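Local coordinates for restriction endonuclease PacI (Pseudomonas alcaligenes, PDB 3LDY), which cuts double-stranded DNA as a type II restriction endonuclease, recognising the eight-base-pair sequence TTAATTAA, at residues C7-A12 and K22-C27. Numbering follows the deposited sequence.
Sequences CQRNLA and KMCKGC. With ZN (zinc ion), chain E.
Cys7, Cys24 and Cys27 meet at a zinc ion, to which each gives its SG. Cys4 supplies the fourth sulfur. The site is thus a four-cysteine zinc centre built from two CxxC pairs, one beside strand 10-11 and one at the start of helix 25-40. The metal ties the turn between strands 2-3 and 10-11 to the start of that helix, probably as a structural zinc site. The zinc ion lies 2.4 Å from Cys7 SG and 2.3 Å from Cys27 SG. Cys24 is the N-cap of the helix. Its SG sits between its own backbone N and carbonyl carbon (chi1 78°), where it binds the metal and also accepts the backbone N-H of Cys27. Cys27 SG comes within 3.5 Å of Cys7 CB. Cys7 SG takes two N-H groups from Arg9, one from the backbone N and one from NE. These two bonds probably soften the negative charge on the Cys7 thiolate. Arg9 bends at chi3 (-54°) and lays its guanidinium alongside the zinc site. NH2 reaches Cys24 SG at 3.3 Å, near the plane of the group. Leu11 CD2 lies over one guanidinium face, while its CD1 packs on Cys24 CB at 3.6 Å. Leu52 of helix 48-55 touches Cys7 and Arg9. The Arg9 NE to Cys7 SG bond is 3.2 Å long and nearly straight at 173°, with the sulfur in the guanidinium plane.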
ATOM      1  N   CYS A   7     -19.748  24.581 -10.103  1.00 44.93           N
ATOM      2  CA  CYS A   7     -20.333  25.100  -8.857  1.00 43.38           C
ATOM      3  C   CYS A   7     -20.536  26.617  -8.902  1.00 42.63           C
ATOM      4  O   CYS A   7     -21.141  27.175  -7.998  1.00 42.01           O
ATOM      5  CB  CYS A   7     -19.465  24.752  -7.648  1.00 43.04           C
ATOM      6  SG  CYS A   7     -17.792  25.484  -7.715  1.00 42.57           S
ATOM      7  N   GLN A   8     -20.003  27.252  -9.948  1.00 41.98           N
ATOM      8  CA  GLN A   8     -19.974  28.708 -10.130  1.00 42.14           C
ATOM      9  C   GLN A   8     -19.307  29.496  -9.007  1.00 41.50           C
ATOM     10  O   GLN A   8     -19.455  30.731  -8.926  1.00 41.17           O
ATOM     11  CB  GLN A   8     -21.363  29.268 -10.470  1.00 42.49           C
ATOM     12  CG  GLN A   8     -21.666  29.220 -11.960  1.00 44.57           C
ATOM     13  CD  GLN A   8     -22.927  28.436 -12.254  1.00 47.99           C
ATOM     14  OE1 GLN A   8     -22.996  27.229 -11.971  1.00 50.97           O
ATOM     15  NE2 GLN A   8     -23.935  29.108 -12.819  1.00 47.75           N
ATOM     16  N   ARG A   9     -18.553  28.807  -8.153  1.00 40.62           N
ATOM     17  CA  ARG A   9     -17.820  29.528  -7.123  1.00 40.32           C
ATOM     18  C   ARG A   9     -16.667  30.325  -7.728  1.00 40.89           C
ATOM     19  O   ARG A   9     -16.104  29.948  -8.778  1.00 40.26           O
ATOM     20  CB  ARG A   9     -17.310  28.606  -6.031  1.00 39.61           C
ATOM     21  CG  ARG A   9     -18.381  28.092  -5.087  1.00 38.28           C
ATOM     22  CD  ARG A   9     -17.758  27.140  -4.068  1.00 35.74           C
ATOM     23  NE  ARG A   9     -16.993  26.058  -4.710  1.00 34.60           N
ATOM     24  CZ  ARG A   9     -16.091  25.293  -4.089  1.00 32.06           C
ATOM     25  NH1 ARG A   9     -15.786  25.488  -2.799  1.00 30.81           N
ATOM     26  NH2 ARG A   9     -15.461  24.341  -4.770  1.00 30.77           N
ATOM     27  N   ASN A  10     -16.336  31.432  -7.060  1.00 41.62           N
ATOM     28  CA  ASN A  10     -15.129  32.193  -7.384  1.00 42.71           C
ATOM     29  C   ASN A  10     -13.881  31.792  -6.610  1.00 42.61           C
ATOM     30  O   ASN A  10     -13.780  32.005  -5.392  1.00 43.13           O
ATOM     31  CB  ASN A  10     -15.369  33.693  -7.297  1.00 43.35           C
ATOM     32  CG  ASN A  10     -15.317  34.342  -8.643  1.00 45.36           C
ATOM     33  OD1 ASN A  10     -16.353  34.570  -9.275  1.00 48.23           O
ATOM     34  ND2 ASN A  10     -14.098  34.610  -9.122  1.00 47.46           N
ATOM     35  N   LEU A  11     -12.922  31.234  -7.344  1.00 42.24           N
ATOM     36  CA  LEU A  11     -11.861  30.436  -6.734  1.00 41.76           C
ATOM     37  C   LEU A  11     -10.470  30.863  -7.195  1.00 41.92           C
ATOM     38  O   LEU A  11     -10.306  31.350  -8.311  1.00 42.42           O
ATOM     39  CB  LEU A  11     -12.095  28.956  -7.056  1.00 40.91           C
ATOM     40  CG  LEU A  11     -13.364  28.316  -6.484  1.00 39.88           C
ATOM     41  CD1 LEU A  11     -13.677  27.001  -7.148  1.00 38.03           C
ATOM     42  CD2 LEU A  11     -13.267  28.149  -4.977  1.00 38.17           C
ATOM     43  N   ALA A  12      -9.476  30.663  -6.330  1.00 41.65           N
ATOM     44  CA  ALA A  12      -8.078  30.836  -6.704  1.00 41.38           C
ATOM     45  C   ALA A  12      -7.600  29.739  -7.675  1.00 41.32           C
ATOM     46  O   ALA A  12      -8.158  28.620  -7.709  1.00 41.38           O
ATOM     47  CB  ALA A  12      -7.200  30.881  -5.465  1.00 41.16           C
ATOM     48  N   LYS A  22     -11.698  21.620 -16.823  1.00 47.98           N
ATOM     49  CA  LYS A  22     -12.153  22.970 -16.516  1.00 47.56           C
ATOM     50  C   LYS A  22     -12.821  23.130 -15.133  1.00 46.64           C
ATOM     51  O   LYS A  22     -12.756  24.221 -14.551  1.00 47.36           O
ATOM     52  CB  LYS A  22     -13.074  23.484 -17.635  1.00 47.96           C
ATOM     53  CG  LYS A  22     -12.353  23.818 -18.953  1.00 49.32           C
ATOM     54  CD  LYS A  22     -13.345  24.365 -19.995  1.00 51.47           C
ATOM     55  CE  LYS A  22     -12.691  24.638 -21.352  1.00 52.47           C
ATOM     56  NZ  LYS A  22     -13.682  25.140 -22.359  1.00 52.46           N
ATOM     57  N   MET A  23     -13.435  22.069 -14.595  1.00 44.84           N
ATOM     58  CA  MET A  23     -14.096  22.163 -13.285  1.00 43.04           C
ATOM     59  C   MET A  23     -13.080  22.190 -12.119  1.00 40.97           C
ATOM     60  O   MET A  23     -11.962  21.696 -12.265  1.00 40.43           O
ATOM     61  CB  MET A  23     -15.140  21.035 -13.106  1.00 43.70           C
ATOM     62  CG  MET A  23     -14.567  19.658 -12.773  1.00 46.35           C
ATOM     63  SD  MET A  23     -15.859  18.394 -12.575  1.00 53.04           S
ATOM     64  CE  MET A  23     -15.887  17.686 -14.240  1.00 50.31           C
ATOM     65  N   CYS A  24     -13.475  22.769 -10.983  1.00 38.54           N
ATOM     66  CA  CYS A  24     -12.607  22.838  -9.801  1.00 37.21           C
ATOM     67  C   CYS A  24     -12.368  21.478  -9.106  1.00 36.10           C
ATOM     68  O   CYS A  24     -13.068  20.491  -9.371  1.00 36.50           O
ATOM     69  CB  CYS A  24     -13.138  23.866  -8.793  1.00 36.62           C
ATOM     70  SG  CYS A  24     -14.526  23.320  -7.780  1.00 38.59           S
ATOM     71  N   LYS A  25     -11.389  21.440  -8.206  1.00 34.97           N
ATOM     72  CA  LYS A  25     -11.026  20.194  -7.498  1.00 34.01           C
ATOM     73  C   LYS A  25     -12.179  19.640  -6.648  1.00 33.85           C
ATOM     74  O   LYS A  25     -12.358  18.431  -6.554  1.00 33.46           O
ATOM     75  CB  LYS A  25      -9.798  20.411  -6.610  1.00 33.40           C
ATOM     76  CG  LYS A  25      -8.500  20.678  -7.363  1.00 33.62           C
ATOM     77  CD  LYS A  25      -7.423  21.132  -6.392  1.00 33.38           C
ATOM     78  CE  LYS A  25      -6.059  21.215  -7.084  1.00 34.38           C
ATOM     79  NZ  LYS A  25      -4.983  21.575  -6.099  1.00 34.38           N
ATOM     80  N   GLY A  26     -12.940  20.538  -6.023  1.00 34.15           N
ATOM     81  CA  GLY A  26     -14.115  20.172  -5.233  1.00 33.71           C
ATOM     82  C   GLY A  26     -15.173  19.509  -6.091  1.00 34.82           C
ATOM     83  O   GLY A  26     -15.698  18.426  -5.739  1.00 34.89           O
ATOM     84  N   CYS A  27     -15.487  20.152  -7.217  1.00 34.94           N
ATOM     85  CA  CYS A  27     -16.438  19.584  -8.176  1.00 35.74           C
ATOM     86  C   CYS A  27     -15.967  18.222  -8.684  1.00 35.61           C
ATOM     87  O   CYS A  27     -16.724  17.246  -8.669  1.00 36.51           O
ATOM     88  CB  CYS A  27     -16.722  20.563  -9.333  1.00 35.64           C
ATOM     89  SG  CYS A  27     -17.905  21.889  -8.889  1.00 38.26           S
TER
HETATM   90 ZN    ZN E 144     -16.588  23.769  -8.859  1.00 24.64          ZN